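Local coordinates for 4-hydroxybenzoyl-CoA thioesterase (Staphylococcus aureus, PDB 6FDG), which probably hydrolyses acyl-CoA thioesters as a hotdog-fold thioesterase, with DHNA-CoA of the vitamin K2 (menaquinone) pathway as its proposed substrate, at residues 79-91 / 120-134. Residues are numbered along the deposited sequence; the frame is centred on the assembly and turned at random.
Sequences WVEKYSRLRSVYK and IRLDRYFPDWHEAYS
Tyr83 and Tyr133 form the aromatic centre of the contact between the hairpin of strands 73-83 and 88-95 and helices 122-125 and 127-141. Tyr133 CB sits 3.5 Å from the centroid of the Tyr83 ring, almost on its normal, a CH-pi contact; the two rings meet obliquely, planes at 48°. Leu122 CD2 packs against Tyr83 CE1, and Val80 CG2 lies 4.0 Å from Tyr133 CE2.

Three phenols make the side-chain hydrogen bonds across the contact. CG anti to the backbone N (chi1 167°) lets the Tyr83 hydroxyl OH reach His130 ND1 at 2.8 Å, in the plane of the imidazole. Tyr90 OH and Tyr133 OH bond at 2.7 Å, the side chains crossing at about a right angle. Ser134 OG, bonded to His130 O, lies against one face of the imidazole.

At the hairpin turn, Leu122 N donates to Arg85 O (2.9 Å, nearly straight), and a water links Leu86 O with Ile120 O.

The two arginines hold Asp123 unequally. Arg121 grips it side-on, NE and NH2 each taking the syn lone pair of a different oxygen. Arg85 NE makes a longer salt bridge to Asp123 OD2, 3.5 Å, its guanidinium turned 85° from the carboxylate, while His130 CE1 lies over the guanidinium face.

Helix 26-41, the central helix of the hotdog fold, also touches Tyr133, through Ile38 and Leu41. The Tyr90-Tyr133 and Tyr83-His130 bonds thus give polar atoms partners within a largely aromatic interface, and Asp123 probably draws both arginines to one carboxylate, Arg121 the more closely.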
# COMPACT_ATOMS: atom_id res chain seq x y z
N TRP A 79 18.32 -14.70 7.02
CA TRP A 79 19.77 -14.79 7.41
C TRP A 79 20.55 -13.84 6.53
O TRP A 79 20.03 -13.25 5.54
CB TRP A 79 20.37 -16.20 7.24
CG TRP A 79 20.42 -16.75 5.92
CD1 TRP A 79 21.53 -16.80 5.11
CD2 TRP A 79 19.40 -17.45 5.19
NE1 TRP A 79 21.25 -17.44 3.93
CE2 TRP A 79 19.95 -17.84 3.97
CE3 TRP A 79 18.04 -17.74 5.45
CZ2 TRP A 79 19.21 -18.62 3.02
CZ3 TRP A 79 17.35 -18.40 4.50
CH2 TRP A 79 17.93 -18.82 3.35
N VAL A 80 21.75 -13.48 6.95
CA VAL A 80 22.66 -12.61 6.20
C VAL A 80 23.56 -13.48 5.36
O VAL A 80 24.49 -14.17 5.87
CB VAL A 80 23.41 -11.69 7.15
CG1 VAL A 80 24.40 -10.88 6.28
CG2 VAL A 80 22.46 -10.80 7.92
N GLU A 81 23.36 -13.55 4.05
CA GLU A 81 24.18 -14.34 3.14
C GLU A 81 25.53 -13.76 3.00
O GLU A 81 26.53 -14.49 2.88
CB GLU A 81 23.47 -14.44 1.81
CG GLU A 81 24.14 -15.33 0.77
CD GLU A 81 24.28 -16.75 1.16
OE1 GLU A 81 23.52 -17.32 2.03
OE2 GLU A 81 25.08 -17.43 0.42
N LYS A 82 25.63 -12.42 2.94
CA LYS A 82 26.93 -11.76 2.75
C LYS A 82 26.94 -10.46 3.56
O LYS A 82 26.02 -9.63 3.41
CB LYS A 82 27.17 -11.40 1.29
CG LYS A 82 26.98 -12.53 0.23
CD LYS A 82 26.68 -12.05 -1.20
CE LYS A 82 26.81 -13.24 -2.17
NZ LYS A 82 27.63 -12.86 -3.37
N TYR A 83 27.96 -10.23 4.38
CA TYR A 83 28.16 -8.99 5.08
C TYR A 83 29.42 -8.36 4.68
O TYR A 83 30.50 -9.05 4.67
CB TYR A 83 28.15 -9.24 6.61
CG TYR A 83 28.65 -8.04 7.34
CD1 TYR A 83 27.86 -6.88 7.42
CD2 TYR A 83 29.90 -7.97 7.96
CE1 TYR A 83 28.31 -5.74 8.02
CE2 TYR A 83 30.35 -6.81 8.58
CZ TYR A 83 29.56 -5.71 8.59
OH TYR A 83 29.91 -4.51 9.18
N SER A 84 29.45 -7.08 4.38
CA SER A 84 30.65 -6.28 4.30
C SER A 84 30.28 -4.95 4.97
O SER A 84 29.13 -4.62 5.24
CB SER A 84 31.12 -6.03 2.92
OG SER A 84 30.37 -5.04 2.25
N ARG A 85 31.34 -4.17 5.29
CA ARG A 85 31.06 -2.89 5.99
C ARG A 85 30.31 -1.89 5.09
O ARG A 85 29.72 -0.95 5.67
CB ARG A 85 32.42 -2.23 6.30
CG ARG A 85 33.44 -3.05 7.09
CD ARG A 85 34.92 -2.71 6.76
NE ARG A 85 35.88 -3.19 7.63
CZ ARG A 85 36.43 -4.40 7.61
NH1 ARG A 85 36.12 -5.32 6.71
NH2 ARG A 85 37.29 -4.72 8.56
N LEU A 86 30.22 -2.08 3.79
CA LEU A 86 29.50 -1.24 2.93
C LEU A 86 28.10 -1.77 2.51
O LEU A 86 27.27 -0.92 2.11
CB LEU A 86 30.28 -0.91 1.71
CG LEU A 86 31.49 0.11 1.99
CD1 LEU A 86 32.32 0.22 0.74
CD2 LEU A 86 31.04 1.44 2.42
N ARG A 87 27.90 -3.07 2.57
CA ARG A 87 26.60 -3.65 2.12
C ARG A 87 26.38 -4.97 2.66
O ARG A 87 27.29 -5.80 2.93
CB ARG A 87 26.51 -3.70 0.64
CG ARG A 87 27.42 -4.64 -0.06
CD ARG A 87 27.58 -4.36 -1.59
NE ARG A 87 27.49 -2.91 -1.83
CZ ARG A 87 28.51 -2.02 -1.89
NH1 ARG A 87 29.82 -2.41 -1.88
NH2 ARG A 87 28.18 -0.73 -1.98
N SER A 88 25.11 -5.27 2.89
CA SER A 88 24.70 -6.59 3.40
C SER A 88 23.69 -7.22 2.43
O SER A 88 22.82 -6.43 1.89
CB SER A 88 24.03 -6.54 4.69
OG SER A 88 24.91 -6.11 5.79
N VAL A 89 23.73 -8.51 2.21
CA VAL A 89 22.69 -9.22 1.43
C VAL A 89 22.00 -10.17 2.39
O VAL A 89 22.63 -11.06 2.98
CB VAL A 89 23.26 -9.99 0.26
CG1 VAL A 89 22.14 -10.70 -0.52
CG2 VAL A 89 24.01 -9.03 -0.67
N TYR A 90 20.71 -9.95 2.62
CA TYR A 90 19.84 -10.83 3.41
C TYR A 90 19.16 -11.76 2.47
O TYR A 90 18.74 -11.36 1.35
CB TYR A 90 18.80 -10.04 4.17
CG TYR A 90 19.29 -9.08 5.21
CD1 TYR A 90 19.89 -7.89 4.90
CD2 TYR A 90 19.23 -9.45 6.56
CE1 TYR A 90 20.37 -7.03 5.91
CE2 TYR A 90 19.70 -8.58 7.59
CZ TYR A 90 20.25 -7.45 7.19
OH TYR A 90 20.73 -6.55 8.21
N LYS A 91 18.96 -13.01 2.88
CA LYS A 91 18.13 -13.98 2.16
C LYS A 91 17.01 -14.40 3.06
O LYS A 91 17.06 -14.39 4.30
CB LYS A 91 18.97 -15.20 1.72
CG LYS A 91 19.79 -14.90 0.48
CD LYS A 91 20.66 -16.06 0.00
CE LYS A 91 19.78 -17.19 -0.45
NZ LYS A 91 20.56 -17.89 -1.58
N ILE A 120 27.99 5.23 3.92
CA ILE A 120 28.94 5.13 5.03
C ILE A 120 29.30 3.72 5.30
O ILE A 120 28.62 2.74 4.91
CB ILE A 120 28.39 5.75 6.33
CG1 ILE A 120 27.00 5.19 6.81
CG2 ILE A 120 28.22 7.23 6.19
CD1 ILE A 120 27.15 4.19 7.88
N ARG A 121 30.37 3.53 6.04
CA ARG A 121 30.88 2.25 6.48
C ARG A 121 30.29 1.94 7.83
O ARG A 121 30.41 2.70 8.83
CB ARG A 121 32.43 2.24 6.64
CG ARG A 121 33.18 2.15 5.38
CD ARG A 121 34.57 2.57 5.50
NE ARG A 121 35.20 1.81 6.53
CZ ARG A 121 36.52 1.88 6.75
NH1 ARG A 121 37.25 2.66 5.98
NH2 ARG A 121 37.06 1.16 7.69
N LEU A 122 29.71 0.72 8.04
CA LEU A 122 29.10 0.37 9.31
C LEU A 122 30.10 0.37 10.46
O LEU A 122 29.66 0.79 11.56
CB LEU A 122 28.38 -1.04 9.25
CG LEU A 122 27.46 -1.41 10.37
CD1 LEU A 122 26.24 -0.57 10.40
CD2 LEU A 122 27.03 -2.87 10.24
N ASP A 123 31.34 -0.05 10.22
CA ASP A 123 32.33 -0.11 11.32
C ASP A 123 32.64 1.33 11.85
O ASP A 123 32.97 1.43 13.06
CB ASP A 123 33.59 -0.82 10.89
CG ASP A 123 34.31 -0.21 9.75
OD1 ASP A 123 33.76 0.30 8.78
OD2 ASP A 123 35.58 -0.37 9.71
N ARG A 124 32.52 2.33 11.02
CA ARG A 124 32.90 3.70 11.55
C ARG A 124 31.80 4.27 12.31
O ARG A 124 32.05 5.02 13.25
CB ARG A 124 33.10 4.55 10.37
CG ARG A 124 34.30 4.24 9.63
CD ARG A 124 34.56 5.36 8.64
NE ARG A 124 35.95 5.38 8.19
CZ ARG A 124 36.38 6.09 7.13
NH1 ARG A 124 37.66 6.09 6.87
NH2 ARG A 124 35.55 6.81 6.39
N TYR A 125 30.50 4.06 11.98
CA TYR A 125 29.42 4.68 12.64
C TYR A 125 28.77 3.85 13.77
O TYR A 125 28.16 4.28 14.71
CB TYR A 125 28.40 5.14 11.61
CG TYR A 125 28.90 6.30 10.77
CD1 TYR A 125 29.78 6.14 9.81
CD2 TYR A 125 28.44 7.56 11.06
CE1 TYR A 125 30.30 7.20 9.06
CE2 TYR A 125 28.93 8.62 10.29
CZ TYR A 125 29.89 8.39 9.36
OH TYR A 125 30.38 9.47 8.57
N PHE A 126 28.79 2.50 13.56
CA PHE A 126 28.22 1.55 14.47
C PHE A 126 29.10 0.39 14.76
O PHE A 126 28.89 -0.78 14.27
CB PHE A 126 26.81 1.03 13.91
CG PHE A 126 25.89 2.09 13.61
CD1 PHE A 126 25.10 2.50 14.66
CD2 PHE A 126 25.84 2.74 12.43
CE1 PHE A 126 24.18 3.54 14.56
CE2 PHE A 126 24.92 3.82 12.29
CZ PHE A 126 24.13 4.24 13.36
N PRO A 127 30.24 0.60 15.47
CA PRO A 127 31.24 -0.50 15.64
C PRO A 127 30.59 -1.73 16.32
O PRO A 127 31.12 -2.81 15.97
CB PRO A 127 32.40 0.14 16.51
CG PRO A 127 31.79 1.46 16.95
CD PRO A 127 30.66 1.89 16.07
N ASP A 128 29.66 -1.58 17.20
CA ASP A 128 29.02 -2.69 17.88
C ASP A 128 28.22 -3.53 16.84
O ASP A 128 28.22 -4.82 16.96
CB ASP A 128 28.05 -2.20 18.93
CG ASP A 128 27.14 -0.94 18.52
OD1 ASP A 128 27.48 -0.03 17.65
OD2 ASP A 128 26.05 -0.85 19.15
N TRP A 129 27.50 -2.89 15.91
CA TRP A 129 26.78 -3.68 14.85
C TRP A 129 27.82 -4.35 14.03
O TRP A 129 27.68 -5.57 13.69
CB TRP A 129 25.95 -2.73 13.98
CG TRP A 129 24.80 -2.10 14.54
CD1 TRP A 129 24.70 -1.28 15.63
CD2 TRP A 129 23.46 -2.08 13.95
NE1 TRP A 129 23.44 -0.76 15.75
CE2 TRP A 129 22.68 -1.19 14.71
CE3 TRP A 129 22.91 -2.71 12.85
CZ2 TRP A 129 21.37 -0.96 14.45
CZ3 TRP A 129 21.53 -2.40 12.58
CH2 TRP A 129 20.85 -1.56 13.41
N HIS A 130 28.90 -3.74 13.56
CA HIS A 130 29.95 -4.39 12.83
C HIS A 130 30.55 -5.61 13.48
O HIS A 130 30.80 -6.63 12.84
CB HIS A 130 31.09 -3.36 12.45
CG HIS A 130 32.25 -3.99 11.84
ND1 HIS A 130 32.27 -4.47 10.60
CD2 HIS A 130 33.50 -4.23 12.37
CE1 HIS A 130 33.48 -4.95 10.30
NE2 HIS A 130 34.24 -4.81 11.38
N GLU A 131 30.78 -5.47 14.79
CA GLU A 131 31.44 -6.64 15.47
C GLU A 131 30.44 -7.80 15.39
O GLU A 131 30.94 -8.90 15.15
CB GLU A 131 31.74 -6.23 16.91
CG GLU A 131 32.09 -7.38 17.89
CD GLU A 131 32.22 -6.89 19.35
OE1 GLU A 131 31.31 -6.21 19.89
OE2 GLU A 131 33.27 -7.18 19.98
N ALA A 132 29.16 -7.54 15.65
CA ALA A 132 28.13 -8.63 15.66
C ALA A 132 27.95 -9.26 14.27
O ALA A 132 28.05 -10.49 14.11
CB ALA A 132 26.88 -8.17 16.22
N TYR A 133 27.91 -8.36 13.23
CA TYR A 133 27.77 -8.92 11.88
C TYR A 133 28.94 -9.69 11.40
O TYR A 133 28.87 -10.64 10.65
CB TYR A 133 27.35 -7.76 10.87
CG TYR A 133 25.86 -7.45 10.85
CD1 TYR A 133 25.20 -6.91 11.89
CD2 TYR A 133 25.13 -7.76 9.74
CE1 TYR A 133 23.83 -6.65 11.87
CE2 TYR A 133 23.75 -7.48 9.68
CZ TYR A 133 23.13 -7.02 10.72
OH TYR A 133 21.75 -6.75 10.73
N SER A 134 30.16 -9.23 11.79
CA SER A 134 31.37 -9.85 11.41
C SER A 134 31.48 -11.24 12.15
O SER A 134 31.90 -12.20 11.48
CB SER A 134 32.63 -9.03 11.82
OG SER A 134 32.71 -7.89 10.98
O HOH W 1 26.98 1.68 2.77